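Local coordinates for protein lysyl oxidase (Pichia pastoris, PDB 1W7C) that probably oxidises primary amines, including peptidyl lysine, using copper and a topaquinone cofactor, at residues A[17-21]-A[68-72]; A[31-36]-A[102-107]; A[173-179]-A[350-356]; A[589-594]-A[619-624]. One frame throughout, in Å; residues are numbered along the deposited sequence. Where two conformers were deposited one is given.

Contact 1: A[17-21]-A[68-72]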
loop_
_atom_site.group_PDB
_atom_site.type_symbol
_atom_site.label_atom_id
_atom_site.label_comp_id
_atom_site.label_asym_id
_atom_site.label_seq_id
_atom_site.Cartn_x
_atom_site.Cartn_y
_atom_site.Cartn_z
ATOM N N LYS A 17 2.111 -17.849 -29.850
ATOM C CA LYS A 17 0.868 -18.082 -30.566
ATOM C C LYS A 17 0.319 -16.755 -31.060
ATOM O O LYS A 17 0.889 -15.698 -30.779
ATOM C CB LYS A 17 -0.138 -18.762 -29.653
ATOM C CG LYS A 17 0.289 -20.145 -29.179
ATOM C CD LYS A 17 0.011 -21.217 -30.234
ATOM C CE LYS A 17 0.535 -22.613 -29.857
ATOM N NZ LYS A 17 -0.199 -23.749 -30.590
ATOM N N THR A 18 -0.765 -16.796 -31.819
ATOM C CA THR A 18 -1.505 -15.622 -32.273
ATOM C C THR A 18 -2.307 -15.028 -31.117
ATOM O O THR A 18 -2.904 -15.778 -30.314
ATOM C CB THR A 18 -2.496 -16.058 -33.383
ATOM O OG1 THR A 18 -1.754 -16.492 -34.539
ATOM C CG2 THR A 18 -3.337 -14.894 -33.889
ATOM N N ASN A 19 -2.419 -13.712 -31.089
ATOM C CA ASN A 19 -3.274 -13.065 -30.133
ATOM C C ASN A 19 -4.742 -13.160 -30.572
ATOM O O ASN A 19 -5.274 -12.292 -31.296
ATOM C CB ASN A 19 -2.815 -11.641 -29.975
ATOM C CG ASN A 19 -3.580 -10.912 -28.838
ATOM O OD1 ASN A 19 -4.703 -11.268 -28.449
ATOM N ND2 ASN A 19 -2.959 -9.876 -28.324
ATOM N N ILE A 20 -5.389 -14.223 -30.113
ATOM C CA ILE A 20 -6.759 -14.533 -30.471
ATOM C C ILE A 20 -7.777 -13.649 -29.746
ATOM O O ILE A 20 -8.981 -13.785 -29.955
ATOM C CB ILE A 20 -7.052 -16.039 -30.207
ATOM C CG1 ILE A 20 -6.701 -16.437 -28.760
ATOM C CG2 ILE A 20 -6.249 -16.876 -31.207
ATOM C CD1 ILE A 20 -7.213 -17.792 -28.349
ATOM N N TRP A 21 -7.279 -12.759 -28.883
ATOM C CA TRP A 21 -8.123 -11.843 -28.137
ATOM C C TRP A 21 -8.071 -10.426 -28.693
ATOM O O TRP A 21 -8.735 -9.550 -28.144
ATOM C CB TRP A 21 -7.733 -11.841 -26.639
ATOM C CG TRP A 21 -7.608 -13.200 -26.058
ATOM C CD1 TRP A 21 -8.608 -13.956 -25.542
ATOM C CD2 TRP A 21 -6.423 -13.992 -25.965
ATOM N NE1 TRP A 21 -8.127 -15.163 -25.108
ATOM C CE2 TRP A 21 -6.787 -15.224 -25.383
ATOM C CE3 TRP A 21 -5.087 -13.800 -26.336
ATOM C CZ2 TRP A 21 -5.865 -16.206 -25.093
ATOM C CZ3 TRP A 21 -4.174 -14.789 -26.066
ATOM C CH2 TRP A 21 -4.563 -15.990 -25.467
ATOM N N ALA A 68 -9.842 -21.783 -26.612
ATOM C CA ALA A 68 -8.605 -21.015 -26.513
ATOM C C ALA A 68 -7.492 -21.876 -25.945
ATOM O O ALA A 68 -6.367 -21.832 -26.443
ATOM C CB ALA A 68 -8.813 -19.800 -25.639
ATOM N N LEU A 69 -7.779 -22.599 -24.859
ATOM C CA LEU A 69 -6.745 -23.421 -24.245
ATOM C C LEU A 69 -6.285 -24.552 -25.151
ATOM O O LEU A 69 -5.098 -24.856 -25.199
ATOM C CB LEU A 69 -7.228 -23.972 -22.900
ATOM C CG LEU A 69 -7.338 -22.913 -21.781
ATOM C CD1 LEU A 69 -7.691 -23.618 -20.510
ATOM C CD2 LEU A 69 -6.091 -22.113 -21.582
ATOM N N THR A 70 -7.205 -25.149 -25.915
ATOM C CA THR A 70 -6.842 -26.195 -26.857
ATOM C C THR A 70 -5.864 -25.621 -27.904
ATOM O O THR A 70 -4.864 -26.233 -28.266
ATOM C CB THR A 70 -8.099 -26.801 -27.498
ATOM O OG1 THR A 70 -8.944 -27.347 -26.457
ATOM C CG2 THR A 70 -7.772 -27.996 -28.370
ATOM N N TYR A 71 -6.135 -24.413 -28.374
ATOM C CA TYR A 71 -5.229 -23.722 -29.282
ATOM C C TYR A 71 -3.861 -23.421 -28.650
ATOM O O TYR A 71 -2.826 -23.676 -29.240
ATOM C CB TYR A 71 -5.891 -22.424 -29.780
ATOM C CG TYR A 71 -4.961 -21.546 -30.551
ATOM C CD1 TYR A 71 -4.490 -21.926 -31.798
ATOM C CD2 TYR A 71 -4.559 -20.329 -30.041
ATOM C CE1 TYR A 71 -3.621 -21.148 -32.512
ATOM C CE2 TYR A 71 -3.693 -19.520 -30.753
ATOM C CZ TYR A 71 -3.204 -19.936 -31.972
ATOM O OH TYR A 71 -2.356 -19.136 -32.640
ATOM N N LEU A 72 -3.856 -22.858 -27.444
ATOM C CA LEU A 72 -2.614 -22.446 -26.797
ATOM C C LEU A 72 -1.739 -23.599 -26.375
ATOM O O LEU A 72 -0.515 -23.496 -26.464
ATOM C CB LEU A 72 -2.915 -21.610 -25.544
ATOM C CG LEU A 72 -3.621 -20.275 -25.810
ATOM C CD1 LEU A 72 -4.010 -19.628 -24.500
ATOM C CD2 LEU A 72 -2.769 -19.323 -26.632
HETATM O O HOH W 1 -2.383 -24.399 -31.832
#

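Contact 2: A[31-36]-A[102-107]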
loop_
_atom_site.group_PDB
_atom_site.type_symbol
_atom_site.label_atom_id
_atom_site.label_comp_id
_atom_site.label_asym_id
_atom_site.label_seq_id
_atom_site.Cartn_x
_atom_site.Cartn_y
_atom_site.Cartn_z
ATOM N N GLU A 31 -15.598 -4.852 -43.117
ATOM C CA GLU A 31 -16.360 -5.987 -43.654
ATOM C C GLU A 31 -17.674 -6.174 -42.889
ATOM O O GLU A 31 -18.735 -6.435 -43.486
ATOM C CB GLU A 31 -15.532 -7.276 -43.563
ATOM C CG GLU A 31 -14.495 -7.426 -44.649
ATOM C CD GLU A 31 -14.105 -8.875 -44.883
ATOM O OE1 GLU A 31 -13.955 -9.626 -43.900
ATOM O OE2 GLU A 31 -13.972 -9.264 -46.054
ATOM N N VAL A 32 -17.614 -6.047 -41.569
ATOM C CA VAL A 32 -18.806 -6.231 -40.759
ATOM C C VAL A 32 -19.798 -5.090 -41.011
ATOM O O VAL A 32 -20.999 -5.315 -41.178
ATOM C CB VAL A 32 -18.456 -6.354 -39.256
ATOM C CG1 VAL A 32 -19.696 -6.353 -38.399
ATOM C CG2 VAL A 32 -17.645 -7.606 -39.005
ATOM N N LEU A 33 -19.303 -3.860 -41.035
ATOM C CA LEU A 33 -20.188 -2.712 -41.235
ATOM C C LEU A 33 -20.856 -2.811 -42.608
ATOM O O LEU A 33 -22.045 -2.537 -42.768
ATOM C CB LEU A 33 -19.380 -1.412 -41.089
ATOM C CG LEU A 33 -20.124 -0.080 -41.086
ATOM C CD1 LEU A 33 -21.100 0.022 -39.972
ATOM C CD2 LEU A 33 -19.127 1.042 -40.990
ATOM N N ASP A 34 -20.083 -3.236 -43.602
ATOM C CA ASP A 34 -20.590 -3.399 -44.969
ATOM C C ASP A 34 -21.716 -4.440 -44.991
ATOM O O ASP A 34 -22.748 -4.251 -45.651
ATOM C CB ASP A 34 -19.472 -3.816 -45.936
ATOM C CG ASP A 34 -18.496 -2.687 -46.275
ATOM O OD1 ASP A 34 -18.730 -1.485 -45.965
ATOM O OD2 ASP A 34 -17.439 -2.933 -46.889
ATOM N N LEU A 35 -21.525 -5.538 -44.262
ATOM C CA LEU A 35 -22.526 -6.616 -44.238
ATOM C C LEU A 35 -23.784 -6.174 -43.512
ATOM O O LEU A 35 -24.892 -6.503 -43.934
ATOM C CB LEU A 35 -21.952 -7.883 -43.612
ATOM C CG LEU A 35 -22.847 -9.127 -43.639
ATOM C CD1 LEU A 35 -23.256 -9.481 -45.055
ATOM C CD2 LEU A 35 -22.141 -10.297 -42.959
ATOM N N LEU A 36 -23.622 -5.399 -42.449
ATOM C CA LEU A 36 -24.769 -4.853 -41.744
ATOM C C LEU A 36 -25.550 -3.929 -42.690
ATOM O O LEU A 36 -26.781 -4.000 -42.727
ATOM C CB LEU A 36 -24.340 -4.122 -40.465
ATOM C CG LEU A 36 -23.831 -5.019 -39.348
ATOM C CD1 LEU A 36 -23.266 -4.167 -38.257
ATOM C CD2 LEU A 36 -24.934 -5.898 -38.767
ATOM N N VAL A 102 -21.597 -11.505 -35.673
ATOM C CA VAL A 102 -21.278 -11.545 -37.108
ATOM C C VAL A 102 -20.009 -12.347 -37.279
ATOM O O VAL A 102 -18.959 -11.976 -36.778
ATOM C CB VAL A 102 -21.103 -10.156 -37.737
ATOM C CG1 VAL A 102 -20.857 -10.294 -39.234
ATOM C CG2 VAL A 102 -22.324 -9.265 -37.457
ATOM N N GLY A 103 -20.121 -13.468 -37.965
ATOM C CA GLY A 103 -18.977 -14.317 -38.195
ATOM C C GLY A 103 -19.341 -15.655 -38.806
ATOM O O GLY A 103 -20.511 -15.933 -39.030
ATOM N N PRO A 104 -18.345 -16.476 -39.105
ATOM C CA PRO A 104 -16.928 -16.144 -38.897
ATOM C C PRO A 104 -16.379 -15.141 -39.913
ATOM O O PRO A 104 -16.994 -14.890 -40.968
ATOM C CB PRO A 104 -16.231 -17.497 -39.056
ATOM C CG PRO A 104 -17.124 -18.271 -39.982
ATOM C CD PRO A 104 -18.521 -17.827 -39.664
ATOM N N LEU A 105 -15.222 -14.579 -39.577
ATOM C CA LEU A 105 -14.528 -13.617 -40.397
ATOM C C LEU A 105 -13.205 -14.255 -40.865
ATOM O O LEU A 105 -12.654 -15.121 -40.168
ATOM C CB LEU A 105 -14.224 -12.355 -39.599
ATOM C CG LEU A 105 -15.407 -11.654 -38.935
ATOM C CD1 LEU A 105 -14.950 -10.435 -38.120
ATOM C CD2 LEU A 105 -16.425 -11.247 -39.995
ATOM N N PRO A 106 -12.678 -13.847 -42.021
ATOM C CA PRO A 106 -13.268 -12.821 -42.903
ATOM C C PRO A 106 -14.603 -13.237 -43.501
ATOM O O PRO A 106 -14.933 -14.423 -43.511
ATOM C CB PRO A 106 -12.227 -12.647 -44.026
ATOM C CG PRO A 106 -11.292 -13.771 -43.915
ATOM C CD PRO A 106 -11.421 -14.390 -42.545
ATOM N N VAL A 107 -15.363 -12.256 -43.976
ATOM C CA VAL A 107 -16.685 -12.506 -44.530
ATOM C C VAL A 107 -16.581 -13.479 -45.700
ATOM O O VAL A 107 -15.737 -13.324 -46.581
ATOM C CB VAL A 107 -17.383 -11.197 -44.945
ATOM C CG1 VAL A 107 -18.717 -11.486 -45.652
ATOM C CG2 VAL A 107 -17.621 -10.334 -43.723
HETATM O O HOH W 2 -13.953 -11.376 -47.251
#

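Contact 3: A[173-179]-A[350-356]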
loop_
_atom_site.group_PDB
_atom_site.type_symbol
_atom_site.label_atom_id
_atom_site.label_comp_id
_atom_site.label_asym_id
_atom_site.label_seq_id
_atom_site.Cartn_x
_atom_site.Cartn_y
_atom_site.Cartn_z
ATOM N N HIS A 173 -27.890 19.879 -17.422
ATOM C CA HIS A 173 -27.600 18.493 -17.797
ATOM C C HIS A 173 -28.276 17.518 -16.814
ATOM O O HIS A 173 -28.812 17.919 -15.788
ATOM C CB HIS A 173 -26.084 18.263 -17.826
ATOM C CG HIS A 173 -25.408 18.615 -16.545
ATOM N ND1 HIS A 173 -24.949 17.667 -15.666
ATOM C CD2 HIS A 173 -25.138 19.815 -15.979
ATOM C CE1 HIS A 173 -24.432 18.261 -14.604
ATOM N NE2 HIS A 173 -24.538 19.566 -14.767
ATOM N N SER A 174 -28.286 16.250 -17.193
ATOM C CA SER A 174 -29.123 15.221 -16.595
ATOM C C SER A 174 -28.287 14.233 -15.767
ATOM O O SER A 174 -27.171 13.867 -16.136
ATOM C CB SER A 174 -29.849 14.466 -17.718
ATOM O OG SER A 174 -30.727 15.317 -18.429
ATOM N N ALA A 175 -28.880 13.746 -14.683
ATOM C CA ALA A 175 -28.262 12.762 -13.782
ATOM C C ALA A 175 -28.288 11.379 -14.414
ATOM O O ALA A 175 -29.195 11.044 -15.188
ATOM C CB ALA A 175 -28.980 12.735 -12.465
ATOM N N ALA A 176 -27.257 10.598 -14.114
ATOM C CA ALA A 176 -27.152 9.224 -14.600
ATOM C C ALA A 176 -27.064 8.289 -13.405
ATOM O O ALA A 176 -26.258 8.527 -12.487
ATOM C CB ALA A 176 -25.920 9.065 -15.465
ATOM N N PRO A 177 -27.807 7.184 -13.424
ATOM C CA PRO A 177 -28.647 6.753 -14.555
ATOM C C PRO A 177 -30.016 7.430 -14.593
ATOM O O PRO A 177 -30.450 8.119 -13.665
ATOM C CB PRO A 177 -28.838 5.264 -14.259
ATOM C CG PRO A 177 -28.877 5.214 -12.754
ATOM C CD PRO A 177 -27.782 6.177 -12.347
ATOM N N GLN A 178 -30.684 7.237 -15.724
ATOM C CA GLN A 178 -32.122 7.504 -15.821
ATOM C C GLN A 178 -32.888 6.555 -14.906
ATOM O O GLN A 178 -32.326 5.538 -14.453
ATOM C CB GLN A 178 -32.558 7.349 -17.297
ATOM C CG GLN A 178 -31.846 8.327 -18.245
ATOM C CD GLN A 178 -32.130 8.080 -19.688
ATOM O OE1 GLN A 178 -31.681 8.853 -20.521
ATOM N NE2 GLN A 178 -32.865 7.005 -19.999
ATOM N N LEU A 179 -34.145 6.895 -14.623
ATOM C CA LEU A 179 -34.987 6.156 -13.693
ATOM C C LEU A 179 -36.253 5.632 -14.398
ATOM O O LEU A 179 -37.298 6.301 -14.444
ATOM C CB LEU A 179 -35.343 7.046 -12.504
ATOM C CG LEU A 179 -34.127 7.413 -11.631
ATOM C CD1 LEU A 179 -34.484 8.598 -10.727
ATOM C CD2 LEU A 179 -33.649 6.247 -10.788
ATOM N N PHE A 350 -29.655 15.745 -7.623
ATOM C CA PHE A 350 -28.695 15.405 -8.670
ATOM C C PHE A 350 -27.690 14.395 -8.153
ATOM O O PHE A 350 -27.584 13.274 -8.689
ATOM C CB PHE A 350 -28.003 16.621 -9.241
ATOM C CG PHE A 350 -27.215 16.313 -10.489
ATOM C CD1 PHE A 350 -27.826 16.324 -11.747
ATOM C CD2 PHE A 350 -25.879 15.987 -10.424
ATOM C CE1 PHE A 350 -27.105 16.041 -12.892
ATOM C CE2 PHE A 350 -25.182 15.681 -11.577
ATOM C CZ PHE A 350 -25.798 15.720 -12.804
ATOM N N ASN A 351 -26.949 14.769 -7.123
ATOM C CA ASN A 351 -25.910 13.874 -6.618
ATOM C C ASN A 351 -26.515 12.612 -6.010
ATOM O O ASN A 351 -25.970 11.532 -6.176
ATOM C CB ASN A 351 -24.963 14.596 -5.667
ATOM C CG ASN A 351 -23.989 15.526 -6.391
ATOM O OD1 ASN A 351 -24.033 15.696 -7.608
ATOM N ND2 ASN A 351 -23.083 16.108 -5.640
ATOM N N GLN A 352 -27.678 12.708 -5.364
ATOM C CA GLN A 352 -28.267 11.515 -4.757
ATOM C C GLN A 352 -28.713 10.490 -5.831
ATOM O O GLN A 352 -28.811 9.310 -5.529
ATOM C CB GLN A 352 -29.395 11.875 -3.790
ATOM C CG GLN A 352 -30.142 10.692 -3.182
ATOM C CD GLN A 352 -29.235 9.677 -2.462
ATOM O OE1 GLN A 352 -28.231 10.027 -1.839
ATOM N NE2 GLN A 352 -29.606 8.408 -2.564
ATOM N N HIS A 353 -28.939 10.953 -7.070
ATOM C CA HIS A 353 -29.306 10.115 -8.200
ATOM C C HIS A 353 -28.138 9.812 -9.132
ATOM O O HIS A 353 -28.346 9.349 -10.239
ATOM C CB HIS A 353 -30.468 10.754 -8.965
ATOM C CG HIS A 353 -31.749 10.754 -8.185
ATOM N ND1 HIS A 353 -32.366 11.912 -7.758
ATOM C CD2 HIS A 353 -32.489 9.725 -7.698
ATOM C CE1 HIS A 353 -33.452 11.592 -7.070
ATOM N NE2 HIS A 353 -33.560 10.273 -7.031
ATOM N N THR A 354 -26.911 10.028 -8.667
ATOM C CA THR A 354 -25.749 9.721 -9.478
ATOM C C THR A 354 -25.161 8.388 -9.058
ATOM O O THR A 354 -24.686 8.231 -7.929
ATOM C CB THR A 354 -24.705 10.841 -9.313
ATOM O OG1 THR A 354 -25.225 12.078 -9.833
ATOM C CG2 THR A 354 -23.465 10.533 -10.137
ATOM N N PHE A 355 -25.164 7.435 -9.993
ATOM C CA PHE A 355 -24.561 6.114 -9.799
ATOM C C PHE A 355 -23.996 5.718 -11.144
ATOM O O PHE A 355 -24.595 4.950 -11.898
ATOM C CB PHE A 355 -25.661 5.147 -9.330
ATOM C CG PHE A 355 -25.171 3.833 -8.727
ATOM C CD1 PHE A 355 -25.973 3.144 -7.821
ATOM C CD2 PHE A 355 -23.967 3.246 -9.120
ATOM C CE1 PHE A 355 -25.584 1.930 -7.280
ATOM C CE2 PHE A 355 -23.587 2.032 -8.568
ATOM C CZ PHE A 355 -24.380 1.384 -7.684
ATOM N N TYR A 356 -22.854 6.301 -11.479
ATOM C CA TYR A 356 -22.237 6.061 -12.774
ATOM C C TYR A 356 -21.763 4.629 -12.940
ATOM O O TYR A 356 -21.147 4.057 -12.024
ATOM C CB TYR A 356 -21.022 6.986 -13.034
ATOM C CG TYR A 356 -21.339 8.457 -13.075
ATOM C CD1 TYR A 356 -20.697 9.350 -12.229
ATOM C CD2 TYR A 356 -22.309 8.947 -13.929
ATOM C CE1 TYR A 356 -21.009 10.686 -12.226
ATOM C CE2 TYR A 356 -22.606 10.303 -13.965
ATOM C CZ TYR A 356 -21.983 11.164 -13.097
ATOM O OH TYR A 356 -22.367 12.489 -13.100
HETATM O O HOH W 3 -25.328 12.134 -12.668
HETATM O O HOH W 4 -30.555 7.958 -10.918
#

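Contact 4: A[589-594]-A[619-624]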
loop_
_atom_site.group_PDB
_atom_site.type_symbol
_atom_site.label_atom_id
_atom_site.label_comp_id
_atom_site.label_asym_id
_atom_site.label_seq_id
_atom_site.Cartn_x
_atom_site.Cartn_y
_atom_site.Cartn_z
ATOM N N ARG A 589 -31.926 2.986 -5.298
ATOM C CA ARG A 589 -32.916 3.196 -6.374
ATOM C C ARG A 589 -32.278 3.443 -7.745
ATOM O O ARG A 589 -32.919 3.261 -8.777
ATOM C CB ARG A 589 -33.857 4.338 -6.017
ATOM C CG ARG A 589 -34.830 4.024 -4.898
ATOM C CD ARG A 589 -35.670 5.190 -4.495
ATOM N NE ARG A 589 -36.551 4.853 -3.396
ATOM C CZ ARG A 589 -37.767 4.319 -3.549
ATOM N NH1 ARG A 589 -38.211 4.025 -4.771
ATOM N NH2 ARG A 589 -38.517 4.054 -2.483
ATOM N N SER A 590 -31.019 3.896 -7.726
ATOM C CA SER A 590 -30.260 4.170 -8.946
ATOM C C SER A 590 -29.364 3.004 -9.366
ATOM O O SER A 590 -28.652 3.089 -10.360
ATOM C CB SER A 590 -29.440 5.460 -8.802
ATOM O OG SER A 590 -30.288 6.586 -8.605
ATOM N N GLY A 591 -29.442 1.886 -8.645
ATOM C CA GLY A 591 -28.760 0.676 -9.090
ATOM C C GLY A 591 -29.236 -0.571 -8.374
ATOM O O GLY A 591 -28.491 -1.178 -7.605
ATOM N N PRO A 592 -30.521 -0.904 -8.530
ATOM C CA PRO A 592 -31.100 -2.019 -7.773
ATOM C C PRO A 592 -30.437 -3.360 -8.087
ATOM O O PRO A 592 -30.105 -4.118 -7.175
ATOM C CB PRO A 592 -32.579 -1.996 -8.194
ATOM C CG PRO A 592 -32.808 -0.594 -8.697
ATOM C CD PRO A 592 -31.529 -0.255 -9.384
ATOM N N GLU A 593 -30.252 -3.642 -9.367
ATOM C CA GLU A 593 -29.725 -4.932 -9.799
ATOM C C GLU A 593 -28.552 -4.815 -10.764
ATOM O O GLU A 593 -28.070 -5.827 -11.249
ATOM C CB GLU A 593 -30.821 -5.772 -10.461
ATOM C CG GLU A 593 -32.042 -6.033 -9.609
ATOM C CD GLU A 593 -31.828 -6.914 -8.383
ATOM O OE1 GLU A 593 -32.725 -6.908 -7.500
ATOM O OE2 GLU A 593 -30.769 -7.577 -8.283
ATOM N N THR A 594 -28.099 -3.588 -11.040
ATOM C CA THR A 594 -27.163 -3.344 -12.112
ATOM C C THR A 594 -25.697 -3.529 -11.765
ATOM O O THR A 594 -24.860 -3.572 -12.678
ATOM C CB THR A 594 -27.325 -1.934 -12.626
ATOM O OG1 THR A 594 -27.222 -1.028 -11.524
ATOM C CG2 THR A 594 -28.705 -1.700 -13.277
ATOM N N ASN A 619 -25.827 -2.070 -18.994
ATOM C CA ASN A 619 -26.449 -2.295 -17.691
ATOM C C ASN A 619 -27.100 -1.074 -17.044
ATOM O O ASN A 619 -28.144 -1.186 -16.416
ATOM C CB ASN A 619 -25.436 -2.862 -16.665
ATOM C CG ASN A 619 -25.501 -4.359 -16.550
ATOM O OD1 ASN A 619 -25.646 -5.050 -17.573
ATOM N ND2 ASN A 619 -25.271 -4.890 -15.351
ATOM N N THR A 620 -26.468 0.099 -17.161
ATOM C CA THR A 620 -26.710 1.164 -16.185
ATOM C C THR A 620 -28.154 1.646 -16.070
ATOM O O THR A 620 -28.633 1.880 -14.959
ATOM C CB THR A 620 -25.747 2.334 -16.410
ATOM O OG1 THR A 620 -25.780 3.251 -15.313
ATOM C CG2 THR A 620 -26.058 3.167 -17.642
ATOM N N ASN A 621 -28.865 1.775 -17.207
ATOM C CA ASN A 621 -30.281 2.219 -17.176
ATOM C C ASN A 621 -31.296 1.105 -17.008
ATOM O O ASN A 621 -32.486 1.372 -16.829
ATOM C CB ASN A 621 -30.594 3.051 -18.412
ATOM C CG ASN A 621 -29.703 4.260 -18.541
ATOM O OD1 ASN A 621 -29.561 5.041 -17.584
ATOM N ND2 ASN A 621 -29.076 4.425 -19.702
ATOM N N ALA A 622 -30.845 -0.134 -17.093
ATOM C CA ALA A 622 -31.739 -1.287 -16.982
ATOM C C ALA A 622 -31.771 -1.736 -15.525
ATOM O O ALA A 622 -31.112 -2.698 -15.112
ATOM C CB ALA A 622 -31.271 -2.404 -17.921
ATOM N N LEU A 623 -32.514 -0.980 -14.714
ATOM C CA LEU A 623 -32.313 -0.998 -13.274
ATOM C C LEU A 623 -32.683 -2.328 -12.620
ATOM O O LEU A 623 -32.058 -2.726 -11.649
ATOM C CB LEU A 623 -33.114 0.127 -12.620
ATOM C CG LEU A 623 -32.779 1.570 -13.026
ATOM C CD1 LEU A 623 -33.727 2.559 -12.337
ATOM C CD2 LEU A 623 -31.295 1.920 -12.762
ATOM N N TYR A 624 -33.718 -2.991 -13.139
ATOM C CA TYR A 624 -34.269 -4.199 -12.549
ATOM C C TYR A 624 -33.958 -5.476 -13.349
ATOM O O TYR A 624 -33.873 -6.569 -12.782
ATOM C CB TYR A 624 -35.785 -4.039 -12.281
ATOM C CG TYR A 624 -36.019 -2.947 -11.270
ATOM C CD1 TYR A 624 -36.267 -1.636 -11.683
ATOM C CD2 TYR A 624 -35.885 -3.190 -9.920
ATOM C CE1 TYR A 624 -36.401 -0.606 -10.770
ATOM C CE2 TYR A 624 -36.040 -2.162 -8.980
ATOM C CZ TYR A 624 -36.304 -0.873 -9.411
ATOM O OH TYR A 624 -36.411 0.158 -8.497
HETATM O O HOH W 5 -35.605 2.794 -8.970
HETATM O O HOH W 6 -27.514 1.606 -12.404
#

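Contact 1: A[17-21]-A[68-72]
Lys17 brings CD over one face of the Tyr71 ring, 4.3 Å from its centroid, in a CH-pi contact. A bend at chi2 (-81°) turns the chain across that face toward the backbone of Tyr71, where NZ donates to Tyr71 O at 3.0 Å, almost in line with the carbonyl. A water bound to both atoms backs this bond, and the ammonium group also makes a longer cation-pi contact with the ring. Thr18 follows, its backbone N giving a hydrogen bond to Tyr71 OH (2.9 Å, 160° at the hydrogen) at the edge of the ring and in its plane; tyrosine suits the place because its hydroxyl can serve a loop amide. Lys17 and Thr18 each have two conformers, so the finer detail of these links is doubtful. Asn19 faces away from the helix and accepts from Trp21 N through OD1, closing an Asx turn. Ile20 spreads its two branches: CD1 sits 3.7 Å from Ala68 CB, a methyl small enough to let it close in, and CG2 lies against Tyr71 CE2. Trp21 presents the edge of its indole, CH2 being 3.8 Å from Leu72 CD1, while NE1 is hydrogen-bonded to Tyr333 and the ring stacks with Tyr322. This is an interdomain contact: helix 65-73 of the N2 domain packs on a loop seated on strands of the copper amine oxidase enzyme domain.

Contact 2: A[31-36]-A[102-107]
Val32 and Leu35 press from the helix onto Val102, and here the contact is closely filled and wholly apolar. The two branches of Val32 divide the work: CG1 reaches Val102 CG2 at 4.0 Å, whereas CG2 points to the end of Leu105, 4.0 Å from its CD2, the two side chains standing roughly perpendicular. Val102 likewise uses both methyls, since its CG1 meets Leu35 CD2 at 3.9 Å as the side chains run antiparallel alongside one another. Beta-branched valines fit here, being short and rigid enough for a helix to lie close on a sheet. This is the alpha/beta layering of the N2 domain: helix 26-39 rests on an antiparallel sheet, and Val32 also touches Ile58, Ala83 and Thr85 on strands 53-61 and 82-89. Further along, cis peptides precede Pro104 and Pro106, and the contact turns polar and more open to solvent. There Glu31, extended beyond CG (chi2 -157°), brings OE1 to Val107 N, from which it accepts at 3.0 Å. The bond is nearly straight at the hydrogen (168°), yet the donor approaches from 42° out of the carboxylate plane. The aliphatic part of the glutamate is still useful, CB lying 3.7 Å from Val107 CG2. A water that donates to Val107 O at 2.7 Å also lies beside Glu31 OE2, though its very short distance there is doubtful.

Contact 3: A[173-179]-A[350-356]
The rings of Phe350 and His173 meet obliquely, their planes at 74° and Phe350 CZ only 3.4 Å from His173 CE1. Ala175 approaches the phenyl ring differently, setting CB over one face, 4.2 Å from the centroid; a methyl is small enough for the backbone to come close too, and Ala175 N lies 3.4 Å from Phe350 CE1. Phe350 reaches both partners because its CG is anti to the backbone N (chi1 -169°). Placing an alanine at Phe350 is likely to open a gap beside Ala175 CB and leave the His173 imidazole, held at NE2 by Asn194, without its aromatic neighbour. Beyond the rings, Ala176 O accepts from Phe355 N at 2.9 Å on a lone pair, and a water links Ala176 N, Thr354 OG1 and Tyr356 OH, the last also bonded to Gln463. After a cis peptide, Pro177 places CD 3.8 Å from Phe355 CB, while Leu179 CD1 meets the His353 ring, which Trp521 and Tyr527 of the second subunit also touch. Strand 170-180, outermost within this chain's sheet, pairs with strand 187-195 and carries helix 136-150 against Ser174; the contact joins it to strand 355-357, which pairs with strand 329-344.

Contact 4: A[589-594]-A[619-624]
Pro592 sets CG over one face of the Tyr624 ring, 4.0 Å from its centroid, in a CH-pi contact between two loops of the enzyme domain, one of them containing a type I beta turn from Asn619 to Ala622. Proline suits the spot, being compact and rigid: its CD also meets Leu623 CB at 3.6 Å. Next to it, Glu593 N donates to Leu623 O at 3.1 Å, somewhat bent at the hydrogen (135°). At the other end Asn619 ND2 donates to Thr594 O at 3.0 Å, with the acceptor in the plane of the amide. That amide is held by further bonds, OD1 being bonded to Thr616 and ND2 also to Val628 O. A leucine in place of Asn619 would probably leave Thr594 O without this donor and remove the amide's links to Thr616 and Val628. With chi1 at 54°, Thr594 turns OG1 over its own backbone, where it donates to a water that itself donates to Ser590 O and Thr620 O, tying the loops. Further out, Glu593 OE2 is held by Asn596 and Asn629, and Arg589 NE donates to Val526 O of the second subunit.

How the contacts relate
Following the chain from its N terminus, contacts 1 and 2 cross: 17-21 and 31-36 come first, then 68-72 and 102-107 return to them in the same order. Contact 1 sets helix 65-73 on the loop that leads into helix 26-39, and contact 2 lays that helix on its sheet, so the two bind the N2 domain together and to the strands beneath it. Contact 3 then closes a long loop of 170 residues, bringing strand 170-180 to the enzyme domain. Contact 4 closes a short one within that domain. Though in series, contacts 3 and 4 touch: Pro177 packs on Ser590 O, and Gln178 N probably bonds to Asn621 OD1.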